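Local coordinates for malonate decarboxylase acyl carrier protein (Pseudomonas fluorescens, PDB 5VIT), which probably serves as the acyl carrier subunit of malonate decarboxylase, holding acetyl and malonyl thioesters on a phosphoribosyl-dephospho-CoA prosthetic group, at residues B[2-7]-B[53-58]; B[17-22]-B[27-32]; B[57-62]-B[87-92]. One frame throughout, in Å; residues are numbered along the deposited sequence.

Interaction 1. Residues B[2-7]-B[53-58]; sequences ETLSFE and SRWQHL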
loop_
_atom_site.group_PDB
_atom_site.type_symbol
_atom_site.label_atom_id
_atom_site.label_comp_id
_atom_site.label_asym_id
_atom_site.label_seq_id
_atom_site.Cartn_x
_atom_site.Cartn_y
_atom_site.Cartn_z
ATOM N N GLU B 2 23.963 -15.310 18.654
ATOM C CA GLU B 2 25.040 -15.314 17.680
ATOM C C GLU B 2 25.415 -13.937 17.193
ATOM O O GLU B 2 24.716 -12.950 17.439
ATOM C CB GLU B 2 24.712 -16.230 16.489
ATOM C CG GLU B 2 23.281 -16.274 16.029
ATOM C CD GLU B 2 23.005 -17.504 15.153
ATOM O OE1 GLU B 2 23.048 -18.638 15.673
ATOM O OE2 GLU B 2 22.753 -17.340 13.941
ATOM N N THR B 3 26.572 -13.880 16.547
ATOM C CA THR B 3 27.086 -12.647 15.995
ATOM C C THR B 3 27.204 -12.847 14.499
ATOM O O THR B 3 27.747 -13.854 14.028
ATOM C CB THR B 3 28.442 -12.255 16.610
ATOM O OG1 THR B 3 28.289 -12.119 18.024
ATOM C CG2 THR B 3 28.935 -10.934 16.047
ATOM N N LEU B 4 26.660 -11.890 13.760
ATOM C CA LEU B 4 26.522 -12.008 12.322
ATOM C C LEU B 4 27.069 -10.750 11.691
ATOM O O LEU B 4 26.993 -9.673 12.277
ATOM C CB LEU B 4 25.053 -12.215 11.930
ATOM C CG LEU B 4 24.288 -13.339 12.620
ATOM C CD1 LEU B 4 22.796 -13.181 12.389
ATOM C CD2 LEU B 4 24.756 -14.683 12.089
ATOM N N SER B 5 27.613 -10.890 10.492
ATOM C CA SER B 5 28.173 -9.758 9.771
ATOM C C SER B 5 27.572 -9.682 8.395
ATOM O O SER B 5 27.373 -10.707 7.748
ATOM C CB SER B 5 29.692 -9.877 9.673
ATOM O OG SER B 5 30.248 -9.940 10.971
ATOM N N PHE B 6 27.276 -8.473 7.947
ATOM C CA PHE B 6 26.693 -8.288 6.629
ATOM C C PHE B 6 27.408 -7.150 5.951
ATOM O O PHE B 6 27.961 -6.278 6.610
ATOM C CB PHE B 6 25.189 -7.990 6.711
ATOM C CG PHE B 6 24.405 -9.042 7.440
ATOM C CD1 PHE B 6 24.354 -9.047 8.823
ATOM C CD2 PHE B 6 23.730 -10.025 6.744
ATOM C CE1 PHE B 6 23.654 -10.017 9.496
ATOM C CE2 PHE B 6 23.015 -10.993 7.412
ATOM C CZ PHE B 6 22.968 -10.983 8.797
ATOM N N GLU B 7 27.391 -7.159 4.626
ATOM C CA GLU B 7 28.004 -6.082 3.878
ATOM C C GLU B 7 27.223 -5.806 2.601
ATOM O O GLU B 7 26.723 -6.715 1.936
ATOM C CB GLU B 7 29.466 -6.411 3.582
ATOM C CG GLU B 7 30.191 -5.317 2.835
ATOM C CD GLU B 7 31.672 -5.590 2.725
ATOM O OE1 GLU B 7 32.257 -5.237 1.677
ATOM O OE2 GLU B 7 32.243 -6.151 3.692
ATOM N N SER B 53 19.480 -15.862 7.924
ATOM C CA SER B 53 18.903 -15.629 6.598
ATOM C C SER B 53 17.708 -14.681 6.697
ATOM O O SER B 53 17.385 -13.963 5.748
ATOM C CB SER B 53 18.496 -16.944 5.946
ATOM O OG SER B 53 17.556 -17.596 6.772
ATOM N N ARG B 54 17.068 -14.678 7.861
ATOM C CA ARG B 54 16.051 -13.690 8.175
ATOM C C ARG B 54 16.650 -12.266 8.109
ATOM O O ARG B 54 16.117 -11.399 7.421
ATOM C CB ARG B 54 15.450 -13.981 9.555
ATOM C CG ARG B 54 14.461 -12.948 10.041
ATOM C CD ARG B 54 14.079 -13.182 11.512
ATOM N NE ARG B 54 12.929 -14.078 11.670
ATOM C CZ ARG B 54 13.002 -15.385 11.919
ATOM N NH1 ARG B 54 14.188 -15.979 12.057
ATOM N NH2 ARG B 54 11.882 -16.096 12.043
ATOM N N TRP B 55 17.769 -12.045 8.801
ATOM C CA TRP B 55 18.421 -10.737 8.799
ATOM C C TRP B 55 18.887 -10.363 7.385
ATOM O O TRP B 55 18.808 -9.203 6.975
ATOM C CB TRP B 55 19.601 -10.716 9.783
ATOM C CG TRP B 55 19.190 -10.623 11.241
ATOM C CD1 TRP B 55 19.027 -11.661 12.114
ATOM C CD2 TRP B 55 18.866 -9.432 11.978
ATOM N NE1 TRP B 55 18.640 -11.194 13.348
ATOM C CE2 TRP B 55 18.532 -9.829 13.290
ATOM C CE3 TRP B 55 18.834 -8.073 11.661
ATOM C CZ2 TRP B 55 18.168 -8.916 14.278
ATOM C CZ3 TRP B 55 18.479 -7.168 12.642
ATOM C CH2 TRP B 55 18.152 -7.591 13.933
ATOM N N GLN B 56 19.353 -11.355 6.634
ATOM C CA GLN B 56 19.762 -11.150 5.246
ATOM C C GLN B 56 18.603 -10.618 4.387
ATOM O O GLN B 56 18.744 -9.637 3.628
ATOM C CB GLN B 56 20.297 -12.469 4.661
ATOM C CG GLN B 56 20.795 -12.354 3.241
ATOM C CD GLN B 56 21.948 -11.380 3.113
ATOM O OE1 GLN B 56 22.855 -11.351 3.956
ATOM N NE2 GLN B 56 21.915 -10.563 2.062
ATOM N N HIS B 57 17.456 -11.271 4.502
ATOM C CA HIS B 57 16.279 -10.843 3.760
ATOM C C HIS B 57 15.859 -9.430 4.116
ATOM O O HIS B 57 15.566 -8.626 3.235
ATOM C CB HIS B 57 15.118 -11.799 4.011
ATOM C CG HIS B 57 15.305 -13.137 3.373
ATOM N ND1 HIS B 57 15.092 -14.320 4.047
ATOM C CD2 HIS B 57 15.691 -13.476 2.120
ATOM C CE1 HIS B 57 15.335 -15.332 3.235
ATOM N NE2 HIS B 57 15.699 -14.848 2.059
ATOM N N LEU B 58 15.852 -9.142 5.413
ATOM C CA LEU B 58 15.445 -7.843 5.939
ATOM C C LEU B 58 16.259 -6.707 5.296
ATOM O O LEU B 58 15.700 -5.749 4.729
ATOM C CB LEU B 58 15.604 -7.861 7.465
ATOM C CG LEU B 58 14.894 -6.826 8.331
ATOM C CD1 LEU B 58 13.569 -6.492 7.739
ATOM C CD2 LEU B 58 14.674 -7.396 9.718
#
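The apolar part of this contact is made by Leu4 and Phe6 on the strand and Trp55 on the helix. Phe6 CZ comes to 3.5 Å from Trp55 CB, the closest carbon pair between the segments, and the two side chains run roughly perpendicular to each other. Leu4 CD1 lies 4.1 Å from Trp55 CD1. Trp55 has its CG anti to the carbonyl carbon (chi1 -76°). This turns the indole away from strand 2-7 and leaves CB and CD1 to meet it. The Trp55 side chain also packs on Val44 and Thr46 of strand 39-46 and on Ile75 and Asp77 of strand 71-78.

The polar part involves Gln56. Its OE1 sits in the plane of the Phe6 ring, at the edge, 3.2 Å from Phe6 CD2 and 3.5 Å from Phe6 CE2. This places the amide oxygen against the ring hydrogens, which is probably mildly favourable. The amide plane is turned 37° from the ring. A hydrogen bond from Gln56 NE2 to Glu60 OE2, one turn on, fixes which end of the amide faces the ring. No hydrogen bond joins the two segments.

Phe6 also makes an edge-to-face contact with Phe59. An alanine at Phe6 would probably leave Trp55 CB and Gln56 OE1 without the ring they touch, take away one aromatic neighbour of Phe59, and open a gap between strand and helix.

The short axes pass 9.9 Å apart at an angle of 29°. The strand is an outer one of the sheet within this chain, paired with strand 39-46. A helix laid over the sheet at a modest angle to an edge strand fits a two-layer alpha/beta fold.

Interaction 2. Residues B[17-22]-B[27-32]; sequences RALVGC and DLEVLL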
loop_
_atom_site.group_PDB
_atom_site.type_symbol
_atom_site.label_atom_id
_atom_site.label_comp_id
_atom_site.label_asym_id
_atom_site.label_seq_id
_atom_site.Cartn_x
_atom_site.Cartn_y
_atom_site.Cartn_z
ATOM N N ARG B 17 26.115 10.807 13.230
ATOM C CA ARG B 17 26.045 9.547 13.969
ATOM C C ARG B 17 24.652 9.432 14.592
ATOM O O ARG B 17 23.988 10.447 14.809
ATOM C CB ARG B 17 27.092 9.485 15.071
ATOM C CG ARG B 17 26.667 10.388 16.183
ATOM C CD ARG B 17 27.499 10.331 17.414
ATOM N NE ARG B 17 28.892 10.021 17.194
ATOM C CZ ARG B 17 29.759 9.983 18.197
ATOM N NH1 ARG B 17 29.338 10.258 19.426
ATOM N NH2 ARG B 17 31.031 9.695 17.976
ATOM N N ALA B 18 24.199 8.212 14.878
ATOM C CA ALA B 18 22.930 8.067 15.587
ATOM C C ALA B 18 22.842 6.797 16.416
ATOM O O ALA B 18 23.403 5.760 16.078
ATOM C CB ALA B 18 21.745 8.131 14.596
ATOM N N LEU B 19 22.116 6.895 17.516
ATOM C CA LEU B 19 21.780 5.731 18.305
ATOM C C LEU B 19 20.265 5.661 18.471
ATOM O O LEU B 19 19.643 6.620 18.924
ATOM C CB LEU B 19 22.450 5.774 19.673
ATOM C CG LEU B 19 21.743 4.769 20.594
ATOM C CD1 LEU B 19 22.472 3.430 20.674
ATOM C CD2 LEU B 19 21.480 5.365 21.950
ATOM N N VAL B 20 19.672 4.526 18.125
ATOM C CA VAL B 20 18.231 4.375 18.272
ATOM C C VAL B 20 17.949 3.088 19.031
ATOM O O VAL B 20 18.665 2.109 18.873
ATOM C CB VAL B 20 17.513 4.370 16.897
ATOM C CG1 VAL B 20 16.081 3.916 17.037
ATOM C CG2 VAL B 20 17.538 5.753 16.291
ATOM N N GLY B 21 16.936 3.098 19.885
ATOM C CA GLY B 21 16.483 1.869 20.494
ATOM C C GLY B 21 17.129 1.528 21.807
ATOM O O GLY B 21 17.785 2.349 22.441
ATOM N N CYS B 22 16.956 0.278 22.198
ATOM C CA CYS B 22 17.325 -0.166 23.523
ATOM C C CYS B 22 17.358 -1.697 23.525
ATOM O O CYS B 22 16.603 -2.328 22.786
ATOM C CB CYS B 22 16.321 0.390 24.527
ATOM S SG CYS B 22 16.474 -0.219 26.141
ATOM N N ASP B 27 13.135 -6.007 21.680
ATOM C CA ASP B 27 13.592 -4.734 21.118
ATOM C C ASP B 27 15.069 -4.828 20.731
ATOM O O ASP B 27 15.716 -5.845 20.985
ATOM C CB ASP B 27 13.360 -3.589 22.126
ATOM C CG ASP B 27 13.308 -2.221 21.463
ATOM O OD1 ASP B 27 13.096 -1.216 22.182
ATOM O OD2 ASP B 27 13.485 -2.142 20.228
ATOM N N LEU B 28 15.597 -3.767 20.124
ATOM C CA LEU B 28 17.008 -3.718 19.742
ATOM C C LEU B 28 17.507 -2.283 19.799
ATOM O O LEU B 28 16.711 -1.346 19.710
ATOM C CB LEU B 28 17.218 -4.275 18.328
ATOM C CG LEU B 28 16.738 -3.384 17.173
ATOM C CD1 LEU B 28 17.332 -3.855 15.860
ATOM C CD2 LEU B 28 15.166 -3.333 17.070
ATOM N N GLU B 29 18.819 -2.103 19.928
ATOM C CA GLU B 29 19.407 -0.788 19.687
ATOM C C GLU B 29 20.216 -0.836 18.403
ATOM O O GLU B 29 20.706 -1.889 18.018
ATOM C CB GLU B 29 20.298 -0.334 20.848
ATOM C CG GLU B 29 21.619 -1.106 20.952
ATOM C CD GLU B 29 22.477 -0.667 22.143
ATOM O OE1 GLU B 29 23.562 -1.262 22.347
ATOM O OE2 GLU B 29 22.069 0.272 22.872
ATOM N N VAL B 30 20.352 0.304 17.738
ATOM C CA VAL B 30 21.130 0.369 16.519
ATOM C C VAL B 30 22.076 1.568 16.597
ATOM O O VAL B 30 21.643 2.700 16.830
ATOM C CB VAL B 30 20.218 0.465 15.257
ATOM C CG1 VAL B 30 21.055 0.579 14.008
ATOM C CG2 VAL B 30 19.309 -0.764 15.148
ATOM N N LEU B 31 23.370 1.306 16.439
ATOM C CA LEU B 31 24.375 2.365 16.365
ATOM C C LEU B 31 24.682 2.612 14.899
ATOM O O LEU B 31 24.917 1.663 14.153
ATOM C CB LEU B 31 25.662 1.975 17.101
ATOM C CG LEU B 31 25.815 1.828 18.622
ATOM C CD1 LEU B 31 25.924 3.184 19.278
ATOM C CD2 LEU B 31 24.721 0.981 19.260
ATOM N N LEU B 32 24.672 3.865 14.471
ATOM C CA LEU B 32 24.989 4.174 13.083
ATOM C C LEU B 32 26.052 5.263 13.020
ATOM O O LEU B 32 25.843 6.358 13.536
ATOM C CB LEU B 32 23.732 4.606 12.307
ATOM C CG LEU B 32 22.515 3.681 12.368
ATOM C CD1 LEU B 32 21.551 4.072 13.513
ATOM C CD2 LEU B 32 21.810 3.674 11.031
HETATM O O HOH W 1 20.077 1.894 23.896
#
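Leu19 has its CG anti to the backbone N (chi1 163°), while Leu31 has its CG anti to the carbonyl carbon (chi1 -69°). With these torsions the two leucines run alongside each other in the same direction, on one face of a beta hairpin. Leu19 CD1 reaches both methyls of Leu31, with Leu31 CD2 at 3.6 Å. The turn of the hairpin carries Ser25, the predicted attachment site of the prosthetic group, which is unmodified here.

The strands are antiparallel. Ala18 with Leu32 and Val20 with Val30 are hydrogen-bonded pairs, and each has its two backbone bonds, the shortest being Val30 N to Val20 O at 2.7 Å. Their side chains share the other face, where helix 82-96 packs on Ala18, Val20 and Leu32.

Near the turn the pattern changes. Cys22 N donates to Leu28 O at 3.0 Å from above the carbonyl plane. Gly21 CA lies 3.3 Å from the same Leu28 O. A CB on Gly21 would clash with that oxygen, and the backbone conformation would also press it against the preceding carbonyl oxygen. Asp27 OD2 accepts from Leu28 N and forms a salt bridge with Arg88 on the helix.

The Glu29 chain runs straight out from CG. Its OE1 is hydrogen-bonded to His76 ND1, and a water donates to both Glu29 OE2 and Gly21 O, at 2.8 Å from each.

Interaction 3. Residues B[57-62]-B[87-92]; sequences HLFERL and LRLEQG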
loop_
_atom_site.group_PDB
_atom_site.type_symbol
_atom_site.label_atom_id
_atom_site.label_comp_id
_atom_site.label_asym_id
_atom_site.label_seq_id
_atom_site.Cartn_x
_atom_site.Cartn_y
_atom_site.Cartn_z
ATOM N N HIS B 57 17.456 -11.271 4.502
ATOM C CA HIS B 57 16.279 -10.843 3.760
ATOM C C HIS B 57 15.859 -9.430 4.116
ATOM O O HIS B 57 15.566 -8.626 3.235
ATOM C CB HIS B 57 15.118 -11.799 4.011
ATOM C CG HIS B 57 15.305 -13.137 3.373
ATOM N ND1 HIS B 57 15.092 -14.320 4.047
ATOM C CD2 HIS B 57 15.691 -13.476 2.120
ATOM C CE1 HIS B 57 15.335 -15.332 3.235
ATOM N NE2 HIS B 57 15.699 -14.848 2.059
ATOM N N LEU B 58 15.852 -9.142 5.413
ATOM C CA LEU B 58 15.445 -7.843 5.939
ATOM C C LEU B 58 16.259 -6.707 5.296
ATOM O O LEU B 58 15.700 -5.749 4.729
ATOM C CB LEU B 58 15.604 -7.861 7.465
ATOM C CG LEU B 58 14.894 -6.826 8.331
ATOM C CD1 LEU B 58 13.569 -6.492 7.739
ATOM C CD2 LEU B 58 14.674 -7.396 9.718
ATOM N N PHE B 59 17.583 -6.844 5.353
ATOM C CA PHE B 59 18.496 -5.863 4.762
ATOM C C PHE B 59 18.382 -5.799 3.238
ATOM O O PHE B 59 18.498 -4.730 2.635
ATOM C CB PHE B 59 19.941 -6.193 5.145
ATOM C CG PHE B 59 20.224 -6.079 6.616
ATOM C CD1 PHE B 59 21.000 -7.027 7.259
ATOM C CD2 PHE B 59 19.741 -5.015 7.348
ATOM C CE1 PHE B 59 21.278 -6.918 8.604
ATOM C CE2 PHE B 59 20.017 -4.907 8.701
ATOM C CZ PHE B 59 20.782 -5.859 9.326
ATOM N N GLU B 60 18.192 -6.954 2.614
ATOM C CA GLU B 60 18.052 -7.002 1.171
ATOM C C GLU B 60 16.904 -6.109 0.719
ATOM O O GLU B 60 17.047 -5.352 -0.228
ATOM C CB GLU B 60 17.818 -8.428 0.698
ATOM C CG GLU B 60 19.083 -9.228 0.546
ATOM C CD GLU B 60 18.800 -10.693 0.276
ATOM O OE1 GLU B 60 17.606 -11.071 0.176
ATOM O OE2 GLU B 60 19.776 -11.465 0.177
ATOM N N ARG B 61 15.776 -6.196 1.422
ATOM C CA ARG B 61 14.583 -5.425 1.089
ATOM C C ARG B 61 14.752 -3.974 1.401
ATOM O O ARG B 61 14.311 -3.098 0.652
ATOM C CB ARG B 61 13.387 -5.956 1.847
ATOM C CG ARG B 61 13.050 -7.343 1.434
ATOM C CD ARG B 61 11.662 -7.623 1.808
ATOM N NE ARG B 61 11.257 -8.924 1.317
ATOM C CZ ARG B 61 10.010 -9.357 1.388
ATOM N NH1 ARG B 61 9.089 -8.558 1.915
ATOM N NH2 ARG B 61 9.695 -10.567 0.934
ATOM N N LEU B 62 15.382 -3.719 2.534
ATOM C CA LEU B 62 15.648 -2.363 2.950
ATOM C C LEU B 62 16.501 -1.619 1.897
ATOM O O LEU B 62 16.249 -0.454 1.590
ATOM C CB LEU B 62 16.329 -2.394 4.314
ATOM C CG LEU B 62 16.407 -1.112 5.119
ATOM C CD1 LEU B 62 15.010 -0.571 5.417
ATOM C CD2 LEU B 62 17.206 -1.388 6.391
ATOM N N LEU B 87 11.526 -0.918 11.381
ATOM C CA LEU B 87 11.122 0.419 11.811
ATOM C C LEU B 87 12.267 1.195 12.480
ATOM O O LEU B 87 12.484 2.369 12.192
ATOM C CB LEU B 87 9.929 0.317 12.761
ATOM C CG LEU B 87 9.141 1.599 13.006
ATOM C CD1 LEU B 87 8.631 2.184 11.681
ATOM C CD2 LEU B 87 7.985 1.319 13.958
ATOM N N ARG B 88 12.999 0.532 13.367
ATOM C CA ARG B 88 14.147 1.151 14.026
ATOM C C ARG B 88 15.302 1.494 13.104
ATOM O O ARG B 88 15.942 2.533 13.267
ATOM C CB ARG B 88 14.661 0.247 15.125
ATOM C CG ARG B 88 13.798 0.379 16.322
ATOM C CD ARG B 88 14.564 0.022 17.526
ATOM N NE ARG B 88 14.258 0.911 18.627
ATOM C CZ ARG B 88 13.133 0.893 19.319
ATOM N NH1 ARG B 88 12.172 0.036 18.992
ATOM N NH2 ARG B 88 12.971 1.742 20.335
ATOM N N LEU B 89 15.570 0.608 12.150
ATOM C CA LEU B 89 16.613 0.845 11.174
ATOM C C LEU B 89 16.258 2.076 10.360
ATOM O O LEU B 89 17.130 2.888 10.045
ATOM C CB LEU B 89 16.807 -0.378 10.280
ATOM C CG LEU B 89 17.763 -1.422 10.848
ATOM C CD1 LEU B 89 17.596 -2.757 10.156
ATOM C CD2 LEU B 89 19.173 -0.901 10.666
ATOM N N GLU B 90 14.971 2.225 10.037
ATOM C CA GLU B 90 14.523 3.385 9.273
ATOM C C GLU B 90 14.618 4.644 10.141
ATOM O O GLU B 90 15.034 5.700 9.649
ATOM C CB GLU B 90 13.102 3.163 8.722
ATOM C CG GLU B 90 13.070 2.199 7.510
ATOM C CD GLU B 90 11.681 1.618 7.190
ATOM O OE1 GLU B 90 10.871 1.420 8.130
ATOM O OE2 GLU B 90 11.410 1.322 6.000
ATOM N N GLN B 91 14.280 4.529 11.430
ATOM C CA GLN B 91 14.478 5.630 12.384
ATOM C C GLN B 91 15.949 6.078 12.474
ATOM O O GLN B 91 16.258 7.276 12.525
ATOM C CB GLN B 91 14.009 5.229 13.783
ATOM C CG GLN B 91 12.521 4.925 13.918
ATOM C CD GLN B 91 12.137 4.485 15.338
ATOM O OE1 GLN B 91 13.006 4.191 16.180
ATOM N NE2 GLN B 91 10.828 4.427 15.602
ATOM N N GLY B 92 16.848 5.099 12.523
ATOM C CA GLY B 92 18.274 5.364 12.552
ATOM C C GLY B 92 18.764 6.088 11.307
ATOM O O GLY B 92 19.445 7.106 11.412
#
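Leu89 and Leu62 meet at the middle of this contact, with Phe59, three residues before Leu62 on helix 52-62, touching the same Leu89 methyl. Leu89 has its CG anti to the carbonyl carbon (chi1 -86°). This carries CD1 across to helix 52-62, where it has two partners. One is the Phe59 ring: Leu89 CD1 lies near its plane, at the edge, 3.5 Å from Phe59 CE2. These two side chains stand nearly square to each other. The other is Leu62, whose CD2 lies 4.0 Å from Leu89 CD1 and equally far from Leu89 CB.

Leu62 takes a different first torsion, with its CG trans to the backbone N (chi1 -165°). Its two methyls both meet helix 82-96 and serve separate partners. CD2 packs on Leu89. Leu62 CD1 lies 4.0 Å from Glu90 CG and 4.1 Å from Glu90 OE2, so it meets both the stem of the straight Glu90 chain and one carboxylate oxygen. Glu90 OE2 forms a salt bridge with Arg86 NE, one turn back on the same helix.

No hydrogen bond crosses between the helices; the contact is van der Waals packing, mostly of carbon on carbon. The Phe59 ring also packs on Ile42 and Val44 of the sheet, and Leu89 packs on Val30, so this side of the contact faces the core. Arg61 NH2 is hydrogen-bonded to Gly494 O of the MdcA chain, and Leu58 packs on Ile490 of that chain.

The short axes are 11.8 Å apart at closest and cross at -46°. The helices touch through long side chains, not through close backbones. This is the helix layer of a two-layer alpha/beta fold, with both helices on one face of a mixed sheet.

Overall arrangement
Interactions 1 and 3 use helix 52-62 in turn, sharing His57 and Leu58, with centres about 11 Å apart. The centre of interaction 2 is about 16 Å from that of interaction 1, on the opposite side of the chain's centre, and about 12 Å from that of interaction 3. Strands 2-9 and 18-21 are the outermost of the sheet within this chain, so interactions 1 and 2 mark its two edges. Interaction 3 joins the helices that lie over it. Along the chain, interaction 2 is nested within the loop closed by interaction 1, and interaction 3 begins where interaction 1 ends. Trp55 touches Leu28, while Arg88 ties helix 82-96 to the hairpin whose turn carries Ser25, the predicted attachment site.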